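Local coordinates for protein mandelate racemase/muconate lactonizing enzyme (Polaromonas sp., PDB 2OG9) that probably catalyses racemisation or a related reaction begun by metal-assisted removal of a proton beside a carboxylate, as in other mandelate racemase-like enzymes of the enolase superfamily, at residues 17-22 against 370-375; 50-55 against 120-125; 152-157 against 333-338; 156-161 against 182-187. All coordinates share one frame; numbering follows the deposited sequence.

Interaction 1: residues 17-22 against 370-375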
# COMPACT_ATOMS: atom_id res chain seq x y z
N TRP A 17 23.05 -29.61 36.69
CA TRP A 17 24.14 -28.71 37.06
C TRP A 17 24.37 -27.66 35.99
O TRP A 17 24.24 -27.93 34.80
CB TRP A 17 25.43 -29.53 37.24
CG TRP A 17 26.64 -28.74 37.65
CD1 TRP A 17 26.93 -28.28 38.90
CD2 TRP A 17 27.75 -28.38 36.82
NE1 TRP A 17 28.16 -27.66 38.90
CE2 TRP A 17 28.69 -27.71 37.64
CE3 TRP A 17 28.06 -28.57 35.47
CZ2 TRP A 17 29.90 -27.22 37.15
CZ3 TRP A 17 29.26 -28.08 34.97
CH2 TRP A 17 30.17 -27.41 35.82
N VAL A 18 24.70 -26.45 36.42
CA VAL A 18 24.97 -25.35 35.50
C VAL A 18 26.08 -24.49 36.08
O VAL A 18 26.07 -24.17 37.26
CB VAL A 18 23.72 -24.45 35.29
CG1 VAL A 18 24.06 -23.32 34.35
CG2 VAL A 18 22.56 -25.27 34.75
N ARG A 19 27.05 -24.13 35.24
CA ARG A 19 28.15 -23.28 35.68
C ARG A 19 28.37 -22.14 34.69
O ARG A 19 28.46 -22.36 33.49
CB ARG A 19 29.45 -24.08 35.82
CG ARG A 19 30.66 -23.19 36.14
CD ARG A 19 31.87 -23.99 36.62
NE ARG A 19 33.00 -23.11 36.91
CZ ARG A 19 33.77 -22.55 35.98
NH1 ARG A 19 33.54 -22.78 34.70
NH2 ARG A 19 34.77 -21.74 36.33
N ILE A 20 28.45 -20.92 35.21
CA ILE A 20 28.68 -19.76 34.37
C ILE A 20 29.99 -19.11 34.76
O ILE A 20 30.33 -19.04 35.94
CB ILE A 20 27.56 -18.73 34.48
CG1 ILE A 20 27.30 -18.41 35.96
CG2 ILE A 20 26.32 -19.23 33.77
CD1 ILE A 20 26.35 -17.27 36.17
N SER A 21 30.72 -18.64 33.76
CA SER A 21 32.01 -18.02 33.98
C SER A 21 32.12 -16.75 33.14
O SER A 21 31.71 -16.74 31.99
CB SER A 21 33.14 -18.96 33.55
OG SER A 21 32.95 -20.28 34.03
N SER A 22 32.67 -15.70 33.73
CA SER A 22 32.87 -14.44 33.02
C SER A 22 34.38 -14.37 32.78
O SER A 22 35.15 -14.08 33.70
CB SER A 22 32.40 -13.25 33.85
OG SER A 22 32.47 -12.05 33.08
N GLN A 370 43.88 -21.64 29.66
CA GLN A 370 44.02 -20.19 29.82
C GLN A 370 42.76 -19.52 30.34
O GLN A 370 42.83 -18.46 30.97
CB GLN A 370 44.40 -19.55 28.49
CG GLN A 370 45.90 -19.42 28.26
CD GLN A 370 46.50 -18.24 29.02
OE1 GLN A 370 46.27 -18.07 30.22
NE2 GLN A 370 47.27 -17.42 28.31
N VAL A 371 41.60 -20.12 30.08
CA VAL A 371 40.33 -19.56 30.52
C VAL A 371 40.30 -19.32 32.02
O VAL A 371 39.84 -18.27 32.49
CB VAL A 371 39.15 -20.47 30.12
CG1 VAL A 371 37.85 -19.96 30.73
CG2 VAL A 371 39.03 -20.52 28.61
N LYS A 372 40.78 -20.29 32.79
CA LYS A 372 40.80 -20.18 34.24
C LYS A 372 41.49 -18.89 34.69
O LYS A 372 40.94 -18.12 35.47
CB LYS A 372 41.52 -21.39 34.84
CG LYS A 372 41.79 -21.32 36.35
CD LYS A 372 40.57 -21.68 37.20
CE LYS A 372 39.53 -20.57 37.22
NZ LYS A 372 38.41 -20.88 38.16
N ALA A 373 42.69 -18.64 34.17
CA ALA A 373 43.45 -17.46 34.53
C ALA A 373 42.77 -16.14 34.16
O ALA A 373 43.03 -15.10 34.76
CB ALA A 373 44.82 -17.52 33.88
N TRP A 374 41.89 -16.18 33.16
CA TRP A 374 41.21 -14.96 32.73
C TRP A 374 39.80 -14.80 33.29
O TRP A 374 39.12 -13.82 33.00
CB TRP A 374 41.15 -14.90 31.20
CG TRP A 374 42.49 -14.77 30.53
CD1 TRP A 374 43.61 -14.16 31.02
CD2 TRP A 374 42.82 -15.20 29.20
NE1 TRP A 374 44.61 -14.17 30.08
CE2 TRP A 374 44.15 -14.80 28.96
CE3 TRP A 374 42.12 -15.87 28.19
CZ2 TRP A 374 44.80 -15.06 27.74
CZ3 TRP A 374 42.76 -16.12 26.98
CH2 TRP A 374 44.09 -15.72 26.77
N THR A 375 39.38 -15.76 34.10
CA THR A 375 38.05 -15.71 34.70
C THR A 375 38.00 -14.79 35.91
O THR A 375 38.73 -14.99 36.88
CB THR A 375 37.61 -17.13 35.11
OG1 THR A 375 37.65 -17.99 33.97
CG2 THR A 375 36.19 -17.11 35.67

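Interaction 2: residues 50-55 against 120-125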
# COMPACT_ATOMS: atom_id res chain seq x y z
N LEU A 50 31.10 -14.74 28.21
CA LEU A 50 30.30 -15.43 29.22
C LEU A 50 30.16 -16.89 28.81
O LEU A 50 29.52 -17.20 27.81
CB LEU A 50 28.91 -14.80 29.35
CG LEU A 50 27.93 -15.62 30.21
CD1 LEU A 50 28.43 -15.63 31.65
CD2 LEU A 50 26.53 -15.03 30.14
N PHE A 51 30.78 -17.78 29.58
CA PHE A 51 30.69 -19.20 29.29
C PHE A 51 29.61 -19.85 30.14
O PHE A 51 29.46 -19.53 31.32
CB PHE A 51 32.03 -19.90 29.57
CG PHE A 51 33.08 -19.65 28.54
CD1 PHE A 51 32.95 -20.16 27.25
CD2 PHE A 51 34.21 -18.89 28.85
CE1 PHE A 51 33.94 -19.93 26.29
CE2 PHE A 51 35.20 -18.65 27.89
CZ PHE A 51 35.06 -19.17 26.61
N ALA A 52 28.85 -20.75 29.54
CA ALA A 52 27.81 -21.49 30.25
C ALA A 52 28.07 -22.96 30.01
O ALA A 52 28.29 -23.40 28.87
CB ALA A 52 26.43 -21.11 29.72
N GLU A 53 28.08 -23.73 31.10
CA GLU A 53 28.29 -25.17 31.04
C GLU A 53 27.04 -25.80 31.63
O GLU A 53 26.57 -25.38 32.69
CB GLU A 53 29.52 -25.57 31.85
CG GLU A 53 30.84 -25.10 31.26
CD GLU A 53 31.99 -25.23 32.24
OE1 GLU A 53 32.32 -24.24 32.94
OE2 GLU A 53 32.57 -26.34 32.33
N ILE A 54 26.51 -26.79 30.93
CA ILE A 54 25.30 -27.48 31.38
C ILE A 54 25.54 -28.99 31.36
O ILE A 54 26.10 -29.53 30.40
CB ILE A 54 24.10 -27.14 30.45
CG1 ILE A 54 23.80 -25.64 30.52
CG2 ILE A 54 22.87 -27.93 30.86
CD1 ILE A 54 22.68 -25.19 29.58
N GLU A 55 25.10 -29.66 32.42
CA GLU A 55 25.25 -31.11 32.53
C GLU A 55 23.94 -31.70 33.03
O GLU A 55 23.20 -31.05 33.77
CB GLU A 55 26.42 -31.45 33.46
CG GLU A 55 27.78 -31.29 32.79
CD GLU A 55 28.96 -31.51 33.73
OE1 GLU A 55 28.84 -32.32 34.68
OE2 GLU A 55 30.01 -30.89 33.49
N GLY A 120 21.32 -16.58 25.76
CA GLY A 120 22.00 -17.18 24.62
C GLY A 120 23.16 -18.09 24.97
O GLY A 120 23.42 -19.05 24.26
N ALA A 121 23.88 -17.78 26.05
CA ALA A 121 25.01 -18.63 26.44
C ALA A 121 24.48 -20.01 26.79
O ALA A 121 25.09 -21.03 26.43
CB ALA A 121 25.73 -18.03 27.64
N PHE A 122 23.34 -20.05 27.49
CA PHE A 122 22.71 -21.30 27.88
C PHE A 122 22.14 -21.99 26.64
O PHE A 122 22.28 -23.20 26.47
CB PHE A 122 21.57 -21.06 28.88
CG PHE A 122 22.00 -20.44 30.19
CD1 PHE A 122 22.91 -21.10 31.01
CD2 PHE A 122 21.52 -19.20 30.58
CE1 PHE A 122 23.32 -20.53 32.22
CE2 PHE A 122 21.92 -18.62 31.79
CZ PHE A 122 22.83 -19.29 32.61
N ASP A 123 21.51 -21.20 25.78
CA ASP A 123 20.90 -21.71 24.56
C ASP A 123 21.94 -22.42 23.69
O ASP A 123 21.68 -23.52 23.19
CB ASP A 123 20.28 -20.55 23.77
CG ASP A 123 19.49 -21.02 22.57
OD1 ASP A 123 18.37 -21.53 22.75
OD2 ASP A 123 19.99 -20.86 21.43
N VAL A 124 23.11 -21.82 23.52
CA VAL A 124 24.14 -22.44 22.70
C VAL A 124 24.58 -23.76 23.33
O VAL A 124 24.76 -24.77 22.64
CB VAL A 124 25.36 -21.52 22.54
CG1 VAL A 124 26.45 -22.24 21.76
CG2 VAL A 124 24.96 -20.25 21.79
N ALA A 125 24.75 -23.75 24.64
CA ALA A 125 25.16 -24.94 25.36
C ALA A 125 24.14 -26.06 25.16
O ALA A 125 24.51 -27.22 24.97
CB ALA A 125 25.32 -24.62 26.85

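Interaction 3: residues 152-157 against 333-338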
# COMPACT_ATOMS: atom_id res chain seq x y z
N TYR A 152 36.69 -14.89 4.59
CA TYR A 152 37.43 -13.67 4.27
C TYR A 152 38.01 -13.15 5.58
O TYR A 152 37.59 -13.58 6.66
CB TYR A 152 36.48 -12.63 3.68
CG TYR A 152 35.40 -12.16 4.64
CD1 TYR A 152 35.55 -11.00 5.38
CD2 TYR A 152 34.22 -12.89 4.79
CE1 TYR A 152 34.56 -10.57 6.27
CE2 TYR A 152 33.22 -12.47 5.68
CZ TYR A 152 33.40 -11.31 6.41
OH TYR A 152 32.42 -10.90 7.29
N ASN A 153 38.97 -12.24 5.48
CA ASN A 153 39.57 -11.66 6.66
C ASN A 153 40.03 -10.23 6.38
O ASN A 153 40.01 -9.78 5.23
CB ASN A 153 40.72 -12.54 7.17
CG ASN A 153 42.04 -12.31 6.43
OD1 ASN A 153 42.08 -11.77 5.33
ND2 ASN A 153 43.14 -12.74 7.05
N THR A 154 40.44 -9.52 7.42
CA THR A 154 40.92 -8.14 7.29
C THR A 154 42.44 -8.14 7.23
O THR A 154 43.06 -7.11 6.94
CB THR A 154 40.50 -7.29 8.50
OG1 THR A 154 41.21 -7.74 9.67
CG2 THR A 154 39.00 -7.42 8.76
N SER A 155 43.03 -9.30 7.51
CA SER A 155 44.48 -9.44 7.51
C SER A 155 45.09 -8.47 8.51
O SER A 155 46.14 -7.87 8.26
CB SER A 155 45.05 -9.19 6.11
OG SER A 155 44.64 -10.20 5.20
N GLY A 156 44.41 -8.30 9.64
CA GLY A 156 44.87 -7.41 10.69
C GLY A 156 44.96 -5.96 10.25
O GLY A 156 45.78 -5.19 10.76
N GLY A 157 44.11 -5.58 9.30
CA GLY A 157 44.14 -4.21 8.81
C GLY A 157 43.07 -3.31 9.41
O GLY A 157 41.91 -3.69 9.54
N TRP A 333 29.01 -16.27 3.62
CA TRP A 333 30.40 -15.85 3.83
C TRP A 333 30.58 -15.77 5.34
O TRP A 333 29.69 -15.31 6.05
CB TRP A 333 30.68 -14.46 3.25
CG TRP A 333 30.91 -14.38 1.76
CD1 TRP A 333 29.97 -14.16 0.79
CD2 TRP A 333 32.17 -14.44 1.09
NE1 TRP A 333 30.58 -14.07 -0.44
CE2 TRP A 333 31.93 -14.23 -0.29
CE3 TRP A 333 33.49 -14.64 1.52
CZ2 TRP A 333 32.96 -14.22 -1.24
CZ3 TRP A 333 34.52 -14.63 0.57
CH2 TRP A 333 34.24 -14.42 -0.79
N VAL A 334 31.73 -16.21 5.84
CA VAL A 334 32.03 -16.14 7.26
C VAL A 334 33.42 -15.53 7.42
O VAL A 334 34.33 -15.87 6.65
CB VAL A 334 32.02 -17.55 7.93
CG1 VAL A 334 32.53 -17.44 9.36
CG2 VAL A 334 30.61 -18.12 7.92
N GLU A 335 33.58 -14.63 8.39
CA GLU A 335 34.87 -13.99 8.62
C GLU A 335 35.80 -14.87 9.44
O GLU A 335 35.39 -15.40 10.49
CB GLU A 335 34.67 -12.64 9.33
CG GLU A 335 35.99 -11.99 9.74
CD GLU A 335 35.80 -10.61 10.33
OE1 GLU A 335 34.84 -10.44 11.12
OE2 GLU A 335 36.60 -9.71 10.03
N HIS A 336 37.01 -15.05 8.94
CA HIS A 336 38.00 -15.82 9.65
C HIS A 336 38.85 -14.90 10.48
O HIS A 336 39.75 -14.23 9.96
CB HIS A 336 38.96 -16.59 8.72
CG HIS A 336 40.10 -17.23 9.44
ND1 HIS A 336 41.16 -16.52 9.96
CD2 HIS A 336 40.35 -18.53 9.72
CE1 HIS A 336 42.02 -17.35 10.51
NE2 HIS A 336 41.55 -18.58 10.38
N PHE A 337 38.57 -14.83 11.77
CA PHE A 337 39.37 -13.96 12.58
C PHE A 337 39.78 -14.73 13.84
O PHE A 337 38.96 -15.43 14.45
CB PHE A 337 38.57 -12.67 12.81
CG PHE A 337 37.90 -12.60 14.13
CD1 PHE A 337 36.84 -13.45 14.46
CD2 PHE A 337 38.33 -11.68 15.05
CE1 PHE A 337 36.23 -13.36 15.71
CE2 PHE A 337 37.73 -11.57 16.29
CZ PHE A 337 36.68 -12.41 16.63
N GLU A 338 41.06 -14.61 14.20
CA GLU A 338 41.75 -15.34 15.28
C GLU A 338 41.61 -14.95 16.75
O GLU A 338 42.04 -15.71 17.60
CB GLU A 338 43.25 -15.40 14.92
CG GLU A 338 43.98 -14.03 14.97
CD GLU A 338 43.53 -13.04 13.86
OE1 GLU A 338 43.35 -13.47 12.70
OE2 GLU A 338 43.37 -11.83 14.15
O HOH W 1 30.40 -12.85 7.60
O HOH W 2 42.45 -14.08 9.76
O HOH W 3 39.46 -10.86 9.87

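Interaction 4: residues 156-161 against 182-187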
# COMPACT_ATOMS: atom_id res chain seq x y z
N GLY A 156 44.41 -8.30 9.64
CA GLY A 156 44.87 -7.41 10.69
C GLY A 156 44.96 -5.96 10.25
O GLY A 156 45.78 -5.19 10.76
N GLY A 157 44.11 -5.58 9.30
CA GLY A 157 44.14 -4.21 8.81
C GLY A 157 43.07 -3.31 9.41
O GLY A 157 41.91 -3.69 9.54
N PHE A 158 43.49 -2.10 9.77
CA PHE A 158 42.58 -1.10 10.32
C PHE A 158 42.83 0.18 9.56
O PHE A 158 43.72 0.24 8.71
CB PHE A 158 42.85 -0.89 11.81
CG PHE A 158 42.67 -2.12 12.64
CD1 PHE A 158 43.78 -2.78 13.17
CD2 PHE A 158 41.40 -2.64 12.89
CE1 PHE A 158 43.62 -3.94 13.93
CE2 PHE A 158 41.24 -3.80 13.64
CZ PHE A 158 42.35 -4.45 14.16
N LEU A 159 42.04 1.21 9.83
CA LEU A 159 42.20 2.48 9.14
C LEU A 159 43.60 3.06 9.31
O LEU A 159 44.13 3.70 8.39
CB LEU A 159 41.17 3.49 9.66
CG LEU A 159 39.73 3.29 9.15
CD1 LEU A 159 38.77 4.06 10.03
CD2 LEU A 159 39.63 3.74 7.70
N HIS A 160 44.22 2.81 10.46
CA HIS A 160 45.55 3.31 10.74
C HIS A 160 46.70 2.46 10.20
O HIS A 160 47.85 2.87 10.24
CB HIS A 160 45.73 3.51 12.26
CG HIS A 160 45.46 2.27 13.06
ND1 HIS A 160 46.28 1.17 13.04
CD2 HIS A 160 44.45 1.97 13.91
CE1 HIS A 160 45.79 0.24 13.84
NE2 HIS A 160 44.68 0.70 14.38
N THR A 161 46.38 1.28 9.67
CA THR A 161 47.41 0.40 9.12
C THR A 161 47.93 0.95 7.79
O THR A 161 47.16 1.14 6.84
CB THR A 161 46.86 -1.03 8.87
OG1 THR A 161 46.47 -1.62 10.11
CG2 THR A 161 47.93 -1.90 8.21
N LYS A 182 38.44 -7.97 3.72
CA LYS A 182 37.53 -6.89 4.09
C LYS A 182 38.37 -5.70 4.54
O LYS A 182 39.18 -5.82 5.46
CB LYS A 182 36.57 -7.31 5.20
CG LYS A 182 35.62 -6.19 5.62
CD LYS A 182 34.35 -6.72 6.27
CE LYS A 182 34.59 -7.26 7.66
NZ LYS A 182 34.63 -6.20 8.69
N LEU A 183 38.17 -4.56 3.90
CA LEU A 183 38.93 -3.36 4.24
C LEU A 183 38.09 -2.38 5.05
O LEU A 183 36.93 -2.12 4.73
CB LEU A 183 39.43 -2.66 2.98
CG LEU A 183 40.33 -3.45 2.03
CD1 LEU A 183 40.60 -2.63 0.78
CD2 LEU A 183 41.63 -3.82 2.73
N LYS A 184 38.69 -1.85 6.11
CA LYS A 184 38.01 -0.88 6.96
C LYS A 184 38.07 0.49 6.28
O LYS A 184 39.13 0.92 5.82
CB LYS A 184 38.69 -0.79 8.32
CG LYS A 184 38.57 -2.05 9.17
CD LYS A 184 37.15 -2.25 9.68
CE LYS A 184 37.07 -3.43 10.63
NZ LYS A 184 38.03 -3.29 11.76
N VAL A 185 36.92 1.15 6.20
CA VAL A 185 36.83 2.48 5.60
C VAL A 185 35.94 3.33 6.50
O VAL A 185 35.60 2.91 7.60
CB VAL A 185 36.22 2.43 4.18
CG1 VAL A 185 37.10 1.60 3.26
CG2 VAL A 185 34.80 1.86 4.23
N GLY A 186 35.58 4.52 6.05
CA GLY A 186 34.72 5.37 6.85
C GLY A 186 35.42 6.47 7.61
O GLY A 186 34.96 6.90 8.67
N GLN A 187 36.55 6.94 7.08
CA GLN A 187 37.29 8.02 7.73
C GLN A 187 36.90 9.33 7.06
O GLN A 187 36.58 9.37 5.87
CB GLN A 187 38.79 7.78 7.60
CG GLN A 187 39.27 7.51 6.19
CD GLN A 187 40.74 7.12 6.14
OE1 GLN A 187 41.24 6.69 5.10
NE2 GLN A 187 41.43 7.26 7.26

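Interaction 1: residues 17-22 against 370-375
The methyl of T375 lies against the strand at residues 17-22: CG2 stands 4.1 Å from CB of S21 and also nears S22 O. The same oxygen receives a CA-H...O contact from T375, with CA 3.5 Å from S22 O; at S21 a small side chain leaves room for the threonine methyl. With OG1 anti to the carbonyl carbon and beside the backbone N (chi1 -57°), the hydroxyl faces back into the helical turn, donating to V371 O at 2.7 Å, and CG2 falls anti to that N. The hydroxyl comes from above the carbonyl plane, while W374 N reaches V371 O from the opposite face. With a valine in its place, V371 O would probably lose this second donor, leaving the end of the turn less firmly held. The extended R19 and the bent K372 cross at about a right angle, NH2 and NZ 4.2 Å apart. Both cations bind the carboxylate of E378, and R19 also bridges to E53. The short, weakly bonded helix at about 370-374 leads into strand 375-382, the edge neighbour of strand 15-26, whose other flank pairs with strand 46-56, while I20 and S22 pack on helix 73-83.

Interaction 2: residues 50-55 against 120-125
A52 and A121 meet methyl to methyl, their CB atoms 3.8 Å apart, at the point where strand 50-55 and helix 120-125 come nearest. The axes pass within 7.4 Å of each other at a crossing angle of -44°, a close fit that alanines on both sides make possible. No hydrogen bond joins the segments; the side chains that meet are all apolar, and the contact falls into three kinds.

Aliphatic packing runs along the strand on alternate residues. L50 brings CD2 to 4.0 Å from CB of A121, while at the other end I54 lays CD1 3.8 Å from CB of A125. The torsion of I54, with CG1 anti to its carbonyl carbon (chi1 -62°) and CD1 extended beyond, carries that terminal methyl to the helix. A121 and A125, one helical turn apart, thus offer successive shallow seats for larger residues.

The aromatic contribution is F122, whose CD1 lies 3.7 Å from CB of A52; I54 CD1 comes to the edge of the ring, near its plane.

Methyls also rest against backbone oxygens: CB of A52 is 3.6 Å from A121 O, and CB of A125 is 3.8 Å from A52 O.

On the far side of the strand, E53 points away from the helix and forms a salt bridge with R19, whereas helix 73-83 adds A80 to the same core beside L50 and F122. A helix laid on one face of an antiparallel sheet in this way is characteristic of the alpha+beta N-terminal capping domain of enolase-superfamily enzymes.

Interaction 3: residues 152-157 against 333-338
H336 N donates to Y152 O at 2.8 Å, a nearly straight bond (167° at the hydrogen), and Y152 N returns a longer one of 3.3 Å to V334 O. Together they straddle E335 and make a parallel bridge between it and Y152. E335 CA adds a CA-H...O contact to Y152 O.

Water extends the polar seam. One molecule accepts from Y152 OH at 2.8 Å, in the plane of the ring, and donates to W333 O. Another lies between N153 ND2, the edge of the H336 ring and E338 OE1; a third accepts from T154 N and donates to E335 OE2. N153 ND2 is also bonded to S173.

Outside these bonds comes the packing. Y152 has CG between its backbone N and carbonyl carbon (chi1 64°), which folds the phenol over E335: CB of the glutamate sits over one ring face, 3.5 Å from CZ. A flat tyrosine suits the place, covering the aliphatic stem while its hydroxyl reaches water. On the W333 side, CD2 of Y152 is 3.8 Å from CE3 of the indole, and W237 meets both rings edge-to-face. T154 CG2 lies 3.6 Å from E335 OE2.

Strand 333-335 is here joined to strand 148-152, and N153 in turn to strand 181-184. Such pairing of the last and first strands is what closes the TIM-type barrel of the enolase superfamily.

Interaction 4: residues 156-161 against 182-187
The backbone of the loop after the first barrel strand runs close to the end of the next one, F158 CA coming within 5.7 Å of K184 CA, and then folds into a type I beta turn from F158 to T161. This is a strand-to-helix loop of the TIM barrel. The turn is closed twice: T161 N donates to F158 O, and F158 N donates to T161 OG1 at 3.0 Å, a role suited to threonine. No hydrogen bond joins the two segments, so side chains carry the contact. L159 sends CD2 into the bend at 184-187, 3.4 Å from K184 O and 3.7 Å from V185 CA, with CB and CG of Q187 alongside. Cutting L159 back to an alanine would probably open a gap beside V185 CA and deprive the Q187 stem of its apolar neighbour. G186 has a positive phi at which a CB would jam against the preceding carbonyl O, so glycine suits this bend. The CB of K184 points toward the loop, and CG passes 3.7 Å from G157 O. Bends at chi2 (-71°) and chi4 bring the chain side by side with F158 and leave NZ at the ring's edge, near its plane, 3.6 Å from CD2.

From the N terminus, strand 15-26 carries the first half of interaction 1, whose partner arrives only at 370-375, so this contact closes a loop that encloses the other three. Interaction 2 is the first to close, within the N-terminal domain, and touches interaction 1 through the paired strands 15-26 and 46-56, the R19-E53 salt bridge and the packing of V18 on F122. The chain then enters the barrel. Interactions 3 and 4 start from the same stretch and share G156 and G157. Interaction 4 closes early, joining the loop after strand 148-152 to the end of strand 181-184; interaction 3 closes late, joining strand 148-152 to strand 333-335, its centre about 26 Å from that of interaction 2.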